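Local coordinates for protein 2-hydroxychromene-2-carboxylate isomerase (Pseudomonas putida, PDB 2IMF) that catalyses the reversible, glutathione-dependent isomerization of 2-hydroxychromene-2-carboxylate to trans-o-hydroxybenzylidenepyruvate in naphthalene degradation, at residues P12-R20 against L67-L78. Sequence-based numbering, arbitrary orientation. Where two conformers were deposited one is given.
Sequences PFSYLANQR and LQRWAQLYGIPL. With GSH (glutathione), chain E; TOM (4-(2-methoxyphenyl)-2-oxobut-3-enoic acid), chain F; PO4 (phosphate ion), chain D.
Residues L16 and F13 of helix 12-28 pack against W70 and L67 of helix 57-74 in a nearly parallel helix-helix contact, the segment axes 14° apart, joining the first helix of the thioredoxin-like domain to the helical part of this kappa class glutathione transferase. It illustrates knobs-into-holes packing: L16 enters the hole formed by L67, W70, A71 and Y74, with CD1 3.5 Å from W70 CB and CD2 turned toward the Y74 ring. Toward the active site the same interface becomes a pocket wall. F13 is held between cofactor and protein: glutathione CB1 lies over one ring face, while L67 CD2 makes a CH-pi contact with the other, 3.5 Å from the F13 ring centroid, and C6 of the bound product analogue TOM lies at the ring edge. With an alanine in place of F13, the L67 methyl and the glutathione carbon would probably lose the ring that separates them, and a gap would open between them. P12 CG touches L67 CD1 at 3.6 Å, and P12 CD lies against the aromatic ring of TOM, nearest to C2.

After Y74, helix 57-74 ends in a Schellman motif at G75, and the chain that follows is held by Y15. With its CG anti to the backbone N (chi1 162°), Y15 projects toward this chain, and its OH donates to P77 O at 2.6 Å. I76 CD1 comes obliquely to the Y15 ring, 3.8 Å from Y15 CZ, and also meets Q19 CG at 3.6 Å; L78 CD1 touches the ring edge. At the far end, the extended R20 carries NH1 to Y74 OH in an almost straight bond of 2.9 Å, within the guanidinium plane. NH1 and NH2 also grip a phosphate, probably from the crystallisation liquor, while R20 NE forms a salt bridge with E188 and Y74 OH also bonds to N181, a glutathione-binding residue.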
ATOM      1  N   PRO A  12     -12.420  -3.445   2.073  1.00 11.00           N
ATOM      2  CA  PRO A  12     -12.689  -2.020   2.297  1.00 11.10           C
ATOM      3  C   PRO A  12     -11.854  -1.109   1.386  1.00 13.10           C
ATOM      4  O   PRO A  12     -12.301  -0.022   1.090  1.00 12.05           O
ATOM      5  CB  PRO A  12     -12.311  -1.814   3.783  1.00 11.74           C
ATOM      6  CG  PRO A  12     -11.278  -2.884   4.058  1.00 12.11           C
ATOM      7  CD  PRO A  12     -11.698  -4.108   3.203  1.00 12.94           C
ATOM      8  N   PHE A  13     -10.660  -1.531   0.966  1.00 11.89           N
ATOM      9  CA  PHE A  13      -9.929  -0.737  -0.007  1.00 11.89           C
ATOM     10  C   PHE A  13     -10.648  -0.758  -1.339  1.00 12.42           C
ATOM     11  O   PHE A  13     -10.594   0.245  -2.084  1.00 11.86           O
ATOM     12  CB  PHE A  13      -8.505  -1.289  -0.073  1.00 12.34           C
ATOM     13  CG  PHE A  13      -7.712  -0.957   1.186  1.00 11.10           C
ATOM     14  CD1 PHE A  13      -7.275   0.335   1.439  1.00 10.88           C
ATOM     15  CD2 PHE A  13      -7.466  -1.940   2.100  1.00 13.54           C
ATOM     16  CE1 PHE A  13      -6.564   0.639   2.584  1.00 14.02           C
ATOM     17  CE2 PHE A  13      -6.717  -1.658   3.282  1.00 15.75           C
ATOM     18  CZ  PHE A  13      -6.307  -0.369   3.511  1.00 14.99           C
ATOM     19  N   SER A  14     -11.383  -1.819  -1.638  1.00 11.56           N
ATOM     20  CA  SER A  14     -12.202  -1.850  -2.845  1.00 11.71           C
ATOM     21  C   SER A  14     -13.422  -0.942  -2.780  1.00 12.46           C
ATOM     22  O   SER A  14     -13.837  -0.356  -3.799  1.00 12.81           O
ATOM     23  CB  SER A  14     -12.636  -3.263  -3.189  1.00 11.22           C
ATOM     24  OG  SER A  14     -11.519  -4.071  -3.541  1.00 12.74           O
ATOM     25  N   TYR A  15     -13.992  -0.785  -1.555  1.00 11.35           N
ATOM     26  CA  TYR A  15     -15.097   0.098  -1.335  1.00 12.57           C
ATOM     27  C   TYR A  15     -14.600   1.487  -1.654  1.00 12.02           C
ATOM     28  O   TYR A  15     -15.264   2.259  -2.384  1.00 12.50           O
ATOM     29  CB  TYR A  15     -15.485   0.027   0.131  1.00 12.59           C
ATOM     30  CG  TYR A  15     -16.320   1.168   0.614  1.00 12.52           C
ATOM     31  CD1 TYR A  15     -17.615   1.375   0.124  1.00 13.32           C
ATOM     32  CD2 TYR A  15     -15.843   1.994   1.631  1.00 12.80           C
ATOM     33  CE1 TYR A  15     -18.424   2.435   0.674  1.00 12.40           C
ATOM     34  CE2 TYR A  15     -16.638   3.016   2.184  1.00 14.58           C
ATOM     35  CZ  TYR A  15     -17.914   3.228   1.639  1.00 14.83           C
ATOM     36  OH  TYR A  15     -18.751   4.235   2.108  1.00 15.72           O
ATOM     37  N   LEU A  16     -13.427   1.868  -1.125  1.00 12.93           N
ATOM     38  CA  LEU A  16     -12.865   3.205  -1.389  1.00 12.44           C
ATOM     39  C   LEU A  16     -12.609   3.383  -2.905  1.00 13.68           C
ATOM     40  O   LEU A  16     -12.963   4.401  -3.521  1.00 13.24           O
ATOM     41  CB  LEU A  16     -11.541   3.353  -0.690  1.00 13.54           C
ATOM     42  CG  LEU A  16     -11.659   3.465   0.849  1.00 14.01           C
ATOM     43  CD1 LEU A  16     -10.278   3.383   1.472  1.00 15.07           C
ATOM     44  CD2 LEU A  16     -12.369   4.816   1.261  1.00 13.98           C
ATOM     45  N   ALA A  17     -11.947   2.414  -3.539  1.00 12.34           N
ATOM     46  CA  ALA A  17     -11.691   2.496  -4.987  1.00 12.61           C
ATOM     47  C   ALA A  17     -12.961   2.606  -5.785  1.00 13.94           C
ATOM     48  O   ALA A  17     -13.004   3.386  -6.770  1.00 14.52           O
ATOM     49  CB  ALA A  17     -10.838   1.298  -5.465  1.00 13.57           C
ATOM     50  N   ASN A  18     -13.986   1.836  -5.439  1.00 13.52           N
ATOM     51  CA  ASN A  18     -15.214   1.957  -6.191  1.00 13.35           C
ATOM     52  C   ASN A  18     -15.806   3.327  -6.062  1.00 14.51           C
ATOM     53  O   ASN A  18     -16.311   3.800  -7.076  1.00 16.08           O
ATOM     54  CB  ASN A  18     -16.208   0.905  -5.695  1.00 14.04           C
ATOM     55  CG  ASN A  18     -17.485   0.965  -6.443  1.00 14.47           C
ATOM     56  OD1 ASN A  18     -17.492   0.750  -7.645  1.00 16.27           O
ATOM     57  ND2 ASN A  18     -18.546   1.387  -5.765  1.00 14.64           N
ATOM     58  N   GLN A  19     -15.750   3.933  -4.889  1.00 14.43           N
ATOM     59  CA  GLN A  19     -16.317   5.305  -4.742  1.00 16.94           C
ATOM     60  C   GLN A  19     -15.589   6.252  -5.696  1.00 17.76           C
ATOM     61  O   GLN A  19     -16.235   7.070  -6.380  1.00 17.55           O
ATOM     62  CB  GLN A  19     -16.086   5.776  -3.275  0.70 16.12           C
ATOM     63  CG  GLN A  19     -16.326   7.313  -2.940  0.70 19.23           C
ATOM     64  CD  GLN A  19     -17.771   7.711  -3.084  0.70 24.21           C
ATOM     65  OE1 GLN A  19     -18.680   6.883  -3.049  0.70 22.75           O
ATOM     66  NE2 GLN A  19     -17.992   9.004  -3.226  0.70 23.74           N
ATOM     67  N   ARG A  20     -14.252   6.163  -5.754  1.00 16.34           N
ATOM     68  CA  ARG A  20     -13.502   7.146  -6.533  1.00 17.86           C
ATOM     69  C   ARG A  20     -13.713   6.838  -7.983  1.00 17.80           C
ATOM     70  O   ARG A  20     -13.937   7.773  -8.781  1.00 18.32           O
ATOM     71  CB  ARG A  20     -12.037   7.039  -6.149  1.00 17.70           C
ATOM     72  CG  ARG A  20     -11.050   7.803  -7.038  1.00 19.09           C
ATOM     73  CD  ARG A  20      -9.907   8.090  -6.163  1.00 20.14           C
ATOM     74  NE  ARG A  20      -8.800   8.841  -6.799  1.00 21.08           N
ATOM     75  CZ  ARG A  20      -7.721   9.238  -6.128  1.00 22.33           C
ATOM     76  NH1 ARG A  20      -7.532   8.938  -4.821  1.00 19.53           N
ATOM     77  NH2 ARG A  20      -6.755   9.841  -6.804  1.00 21.26           N
ATOM     78  N   LEU A  67      -7.927   3.412   6.704  1.00 11.14           N
ATOM     79  CA  LEU A  67      -9.261   3.413   6.078  1.00 11.22           C
ATOM     80  C   LEU A  67     -10.096   4.623   6.458  1.00 13.26           C
ATOM     81  O   LEU A  67     -10.714   5.216   5.602  1.00 13.59           O
ATOM     82  CB  LEU A  67      -9.982   2.108   6.389  1.00 12.50           C
ATOM     83  CG  LEU A  67      -9.363   0.889   5.664  1.00 12.11           C
ATOM     84  CD1 LEU A  67      -9.883  -0.406   6.301  1.00 13.27           C
ATOM     85  CD2 LEU A  67      -9.644   0.901   4.153  1.00 12.05           C
ATOM     86  N   GLN A  68     -10.079   4.987   7.740  1.00 12.60           N
ATOM     87  CA  GLN A  68     -10.808   6.217   8.111  1.00 13.79           C
ATOM     88  C   GLN A  68     -10.219   7.490   7.513  1.00 14.68           C
ATOM     89  O   GLN A  68     -10.933   8.409   7.144  1.00 15.20           O
ATOM     90  CB  GLN A  68     -10.881   6.379   9.603  1.00 14.93           C
ATOM     91  CG  GLN A  68     -11.768   5.338  10.257  1.00 16.48           C
ATOM     92  CD  GLN A  68     -13.216   5.265   9.723  1.00 16.99           C
ATOM     93  OE1 GLN A  68     -13.901   6.272   9.587  1.00 20.76           O
ATOM     94  NE2 GLN A  68     -13.669   4.076   9.389  1.00 15.41           N
ATOM     95  N   ARG A  69      -8.895   7.514   7.391  1.00 13.62           N
ATOM     96  CA  ARG A  69      -8.280   8.683   6.768  1.00 14.31           C
ATOM     97  C   ARG A  69      -8.755   8.815   5.351  1.00 15.84           C
ATOM     98  O   ARG A  69      -9.108   9.888   4.871  1.00 15.49           O
ATOM     99  CB  ARG A  69      -6.738   8.600   6.827  1.00 13.20           C
ATOM    100  CG  ARG A  69      -6.190   8.855   8.196  1.00 14.51           C
ATOM    101  CD  ARG A  69      -4.749   8.266   8.262  1.00 13.11           C
ATOM    102  NE  ARG A  69      -4.213   8.683   9.558  1.00 15.18           N
ATOM    103  CZ  ARG A  69      -3.181   8.079  10.142  1.00 15.62           C
ATOM    104  NH1 ARG A  69      -2.502   7.132   9.500  1.00 15.82           N
ATOM    105  NH2 ARG A  69      -2.711   8.483  11.316  1.00 17.24           N
ATOM    106  N   TRP A  70      -8.809   7.738   4.580  1.00 14.04           N
ATOM    107  CA  TRP A  70      -9.287   7.848   3.232  1.00 13.76           C
ATOM    108  C   TRP A  70     -10.784   8.138   3.133  1.00 13.88           C
ATOM    109  O   TRP A  70     -11.192   8.859   2.227  1.00 15.25           O
ATOM    110  CB  TRP A  70      -9.016   6.517   2.478  1.00 13.69           C
ATOM    111  CG  TRP A  70      -7.559   6.346   2.082  1.00 11.81           C
ATOM    112  CD1 TRP A  70      -6.617   5.620   2.768  1.00 14.56           C
ATOM    113  CD2 TRP A  70      -6.898   6.914   0.979  1.00 14.37           C
ATOM    114  NE1 TRP A  70      -5.415   5.682   2.115  1.00 13.12           N
ATOM    115  CE2 TRP A  70      -5.547   6.498   1.012  1.00 12.59           C
ATOM    116  CE3 TRP A  70      -7.314   7.772  -0.047  1.00 13.95           C
ATOM    117  CZ2 TRP A  70      -4.617   6.900   0.012  1.00 12.75           C
ATOM    118  CZ3 TRP A  70      -6.413   8.134  -1.028  1.00 14.22           C
ATOM    119  CH2 TRP A  70      -5.080   7.722  -0.971  1.00 15.31           C
ATOM    120  N   ALA A  71     -11.548   7.555   4.045  1.00 14.08           N
ATOM    121  CA  ALA A  71     -13.008   7.801   4.003  1.00 15.22           C
ATOM    122  C   ALA A  71     -13.218   9.301   4.240  1.00 17.16           C
ATOM    123  O   ALA A  71     -14.099   9.900   3.612  1.00 17.97           O
ATOM    124  CB  ALA A  71     -13.654   7.009   5.065  1.00 14.78           C
ATOM    125  N   GLN A  72     -12.450   9.876   5.149  1.00 16.73           N
ATOM    126  CA  GLN A  72     -12.573  11.347   5.415  1.00 19.78           C
ATOM    127  C   GLN A  72     -12.164  12.152   4.206  1.00 20.06           C
ATOM    128  O   GLN A  72     -12.858  13.108   3.848  1.00 21.82           O
ATOM    129  CB  GLN A  72     -11.685  11.761   6.570  0.50 20.19           C
ATOM    130  CG  GLN A  72     -12.096  11.225   7.902  0.50 24.93           C
ATOM    131  CD  GLN A  72     -13.277  11.959   8.525  0.50 30.04           C
ATOM    132  OE1 GLN A  72     -14.312  11.354   8.836  0.50 32.00           O
ATOM    133  NE2 GLN A  72     -13.126  13.266   8.717  0.50 30.28           N
ATOM    134  N   LEU A  73     -11.085  11.759   3.503  1.00 18.09           N
ATOM    135  CA  LEU A  73     -10.692  12.449   2.286  1.00 18.31           C
ATOM    136  C   LEU A  73     -11.766  12.391   1.272  1.00 19.17           C
ATOM    137  O   LEU A  73     -11.984  13.338   0.507  1.00 20.50           O
ATOM    138  CB  LEU A  73      -9.388  11.901   1.708  1.00 18.60           C
ATOM    139  CG  LEU A  73      -8.109  12.174   2.515  1.00 18.64           C
ATOM    140  CD1 LEU A  73      -6.945  11.409   1.864  1.00 19.74           C
ATOM    141  CD2 LEU A  73      -7.782  13.686   2.616  1.00 20.51           C
ATOM    142  N   TYR A  74     -12.435  11.239   1.168  1.00 17.13           N
ATOM    143  CA  TYR A  74     -13.461  11.050   0.141  1.00 17.98           C
ATOM    144  C   TYR A  74     -14.851  11.578   0.547  1.00 17.86           C
ATOM    145  O   TYR A  74     -15.735  11.647  -0.316  1.00 20.80           O
ATOM    146  CB  TYR A  74     -13.567   9.549  -0.195  1.00 17.95           C
ATOM    147  CG  TYR A  74     -12.409   8.960  -1.001  1.00 16.79           C
ATOM    148  CD1 TYR A  74     -11.243   9.688  -1.311  1.00 17.38           C
ATOM    149  CD2 TYR A  74     -12.501   7.638  -1.463  1.00 15.91           C
ATOM    150  CE1 TYR A  74     -10.233   9.118  -2.056  1.00 16.95           C
ATOM    151  CE2 TYR A  74     -11.497   7.068  -2.197  1.00 15.46           C
ATOM    152  CZ  TYR A  74     -10.348   7.822  -2.517  1.00 16.99           C
ATOM    153  OH  TYR A  74      -9.321   7.252  -3.229  1.00 14.80           O
ATOM    154  N   GLY A  75     -15.032  11.919   1.807  1.00 16.70           N
ATOM    155  CA  GLY A  75     -16.324  12.400   2.317  1.00 18.10           C
ATOM    156  C   GLY A  75     -17.379  11.341   2.474  1.00 21.01           C
ATOM    157  O   GLY A  75     -18.578  11.653   2.331  1.00 21.16           O
ATOM    158  N   ILE A  76     -16.992  10.112   2.825  1.00 19.31           N
ATOM    159  CA  ILE A  76     -17.945   9.035   2.902  1.00 18.78           C
ATOM    160  C   ILE A  76     -17.755   8.304   4.230  1.00 17.68           C
ATOM    161  O   ILE A  76     -16.674   8.331   4.800  1.00 18.00           O
ATOM    162  CB  ILE A  76     -17.773   8.044   1.705  1.00 18.40           C
ATOM    163  CG1 ILE A  76     -16.399   7.324   1.723  1.00 18.74           C
ATOM    164  CG2 ILE A  76     -17.968   8.750   0.404  1.00 21.17           C
ATOM    165  CD1 ILE A  76     -16.187   6.390   0.526  1.00 19.69           C
ATOM    166  N   PRO A  77     -18.791   7.593   4.749  1.00 15.77           N
ATOM    167  CA  PRO A  77     -18.645   6.776   5.947  1.00 15.35           C
ATOM    168  C   PRO A  77     -17.885   5.514   5.575  1.00 15.36           C
ATOM    169  O   PRO A  77     -17.922   5.060   4.427  1.00 15.80           O
ATOM    170  CB  PRO A  77     -20.117   6.398   6.284  1.00 17.20           C
ATOM    171  CG  PRO A  77     -20.832   6.503   5.052  1.00 18.55           C
ATOM    172  CD  PRO A  77     -20.197   7.625   4.275  1.00 17.82           C
ATOM    173  N   LEU A  78     -17.324   4.898   6.580  1.00 14.00           N
ATOM    174  CA  LEU A  78     -16.781   3.556   6.361  1.00 13.52           C
ATOM    175  C   LEU A  78     -16.976   2.887   7.677  1.00 14.21           C
ATOM    176  O   LEU A  78     -16.406   3.266   8.752  1.00 15.32           O
ATOM    177  CB  LEU A  78     -15.281   3.628   5.971  1.00 15.22           C
ATOM    178  CG  LEU A  78     -14.663   2.289   5.507  1.00 13.94           C
ATOM    179  CD1 LEU A  78     -13.493   2.661   4.552  1.00 15.15           C
ATOM    180  CD2 LEU A  78     -14.214   1.355   6.640  1.00 13.17           C
TER
HETATM  181  N1  GSH E 301      -2.435  -0.010  -0.096  1.00 13.02           N
HETATM  182  CA1 GSH E 301      -3.692  -0.540  -0.519  1.00 13.96           C
HETATM  183  C1  GSH E 301      -4.741   0.452  -0.873  1.00 12.81           C
HETATM  184  O11 GSH E 301      -5.740   0.088  -1.497  1.00 13.60           O
HETATM  185  O12 GSH E 301      -4.530   1.524  -0.264  1.00 14.93           O
HETATM  186  CB1 GSH E 301      -3.998  -1.919   0.053  1.00 13.48           C
HETATM  187  CG1 GSH E 301      -4.965  -2.810  -0.724  1.00 12.07           C
HETATM  188  CD1 GSH E 301      -5.155  -4.123  -0.016  1.00 14.80           C
HETATM  189  OE1 GSH E 301      -4.501  -4.352   1.118  1.00 16.21           O
HETATM  190  N2  GSH E 301      -5.981  -5.019  -0.502  1.00 13.74           N
HETATM  191  CA2 GSH E 301      -6.103  -6.378   0.009  1.00 13.23           C
HETATM  192  C2  GSH E 301      -5.407  -7.382  -0.802  1.00 13.70           C
HETATM  193  O2  GSH E 301      -5.547  -7.331  -2.144  1.00 14.00           O
HETATM  194  CB2 GSH E 301      -7.624  -6.734   0.055  1.00 13.99           C
HETATM  195  SG2 GSH E 301      -8.523  -5.811   1.361  1.00 18.83           S
HETATM  196  N3  GSH E 301      -4.642  -8.277  -0.248  1.00 18.37           N
HETATM  197  CA3 GSH E 301      -3.794  -9.115  -1.095  1.00 18.82           C
HETATM  198  C3  GSH E 301      -2.349  -8.840  -0.748  1.00 21.68           C
HETATM  199  O31 GSH E 301      -1.476  -9.444  -1.398  1.00 21.24           O
HETATM  200  O32 GSH E 301      -2.061  -8.061   0.220  1.00 22.99           O
HETATM  201  O8  TOM F 305      -6.785  -8.802   4.893  1.00 38.92           O
HETATM  202  C9  TOM F 305      -7.317  -9.110   3.832  1.00 39.00           C
HETATM  203  C10 TOM F 305      -7.355 -10.447   3.299  1.00 39.18           C
HETATM  204  O11 TOM F 305      -6.277 -10.853   2.801  1.00 40.54           O
HETATM  205  O10 TOM F 305      -8.433 -11.074   3.273  1.00 45.15           O
HETATM  206  C8  TOM F 305      -7.923  -8.107   2.899  1.00 33.61           C
HETATM  207  C7  TOM F 305      -7.962  -6.808   3.087  1.00 25.71           C
HETATM  208  C1  TOM F 305      -8.512  -6.134   4.327  1.00 24.42           C
HETATM  209  C6  TOM F 305      -7.765  -5.069   4.790  1.00 21.40           C
HETATM  210  C5  TOM F 305      -8.171  -4.397   5.938  1.00 23.45           C
HETATM  211  C4  TOM F 305      -9.374  -4.780   6.555  1.00 23.76           C
HETATM  212  C3  TOM F 305     -10.137  -5.832   6.094  1.00 20.58           C
HETATM  213  C2  TOM F 305      -9.682  -6.505   4.945  1.00 25.16           C
HETATM  214  O2  TOM F 305     -10.363  -7.533   4.389  1.00 25.60           O
HETATM  215  C11 TOM F 305     -11.689  -7.663   4.909  1.00 29.17           C
HETATM  216  P   PO4 D 308      -4.354  10.651  -3.926  0.75 22.60           P
HETATM  217  O1  PO4 D 308      -3.605  11.642  -3.015  0.75 28.18           O
HETATM  218  O2  PO4 D 308      -4.572  11.307  -5.290  0.75 25.33           O
HETATM  219  O3  PO4 D 308      -3.714   9.283  -3.907  0.75 28.11           O
HETATM  220  O4  PO4 D 308      -5.648  10.563  -3.195  0.75 27.90           O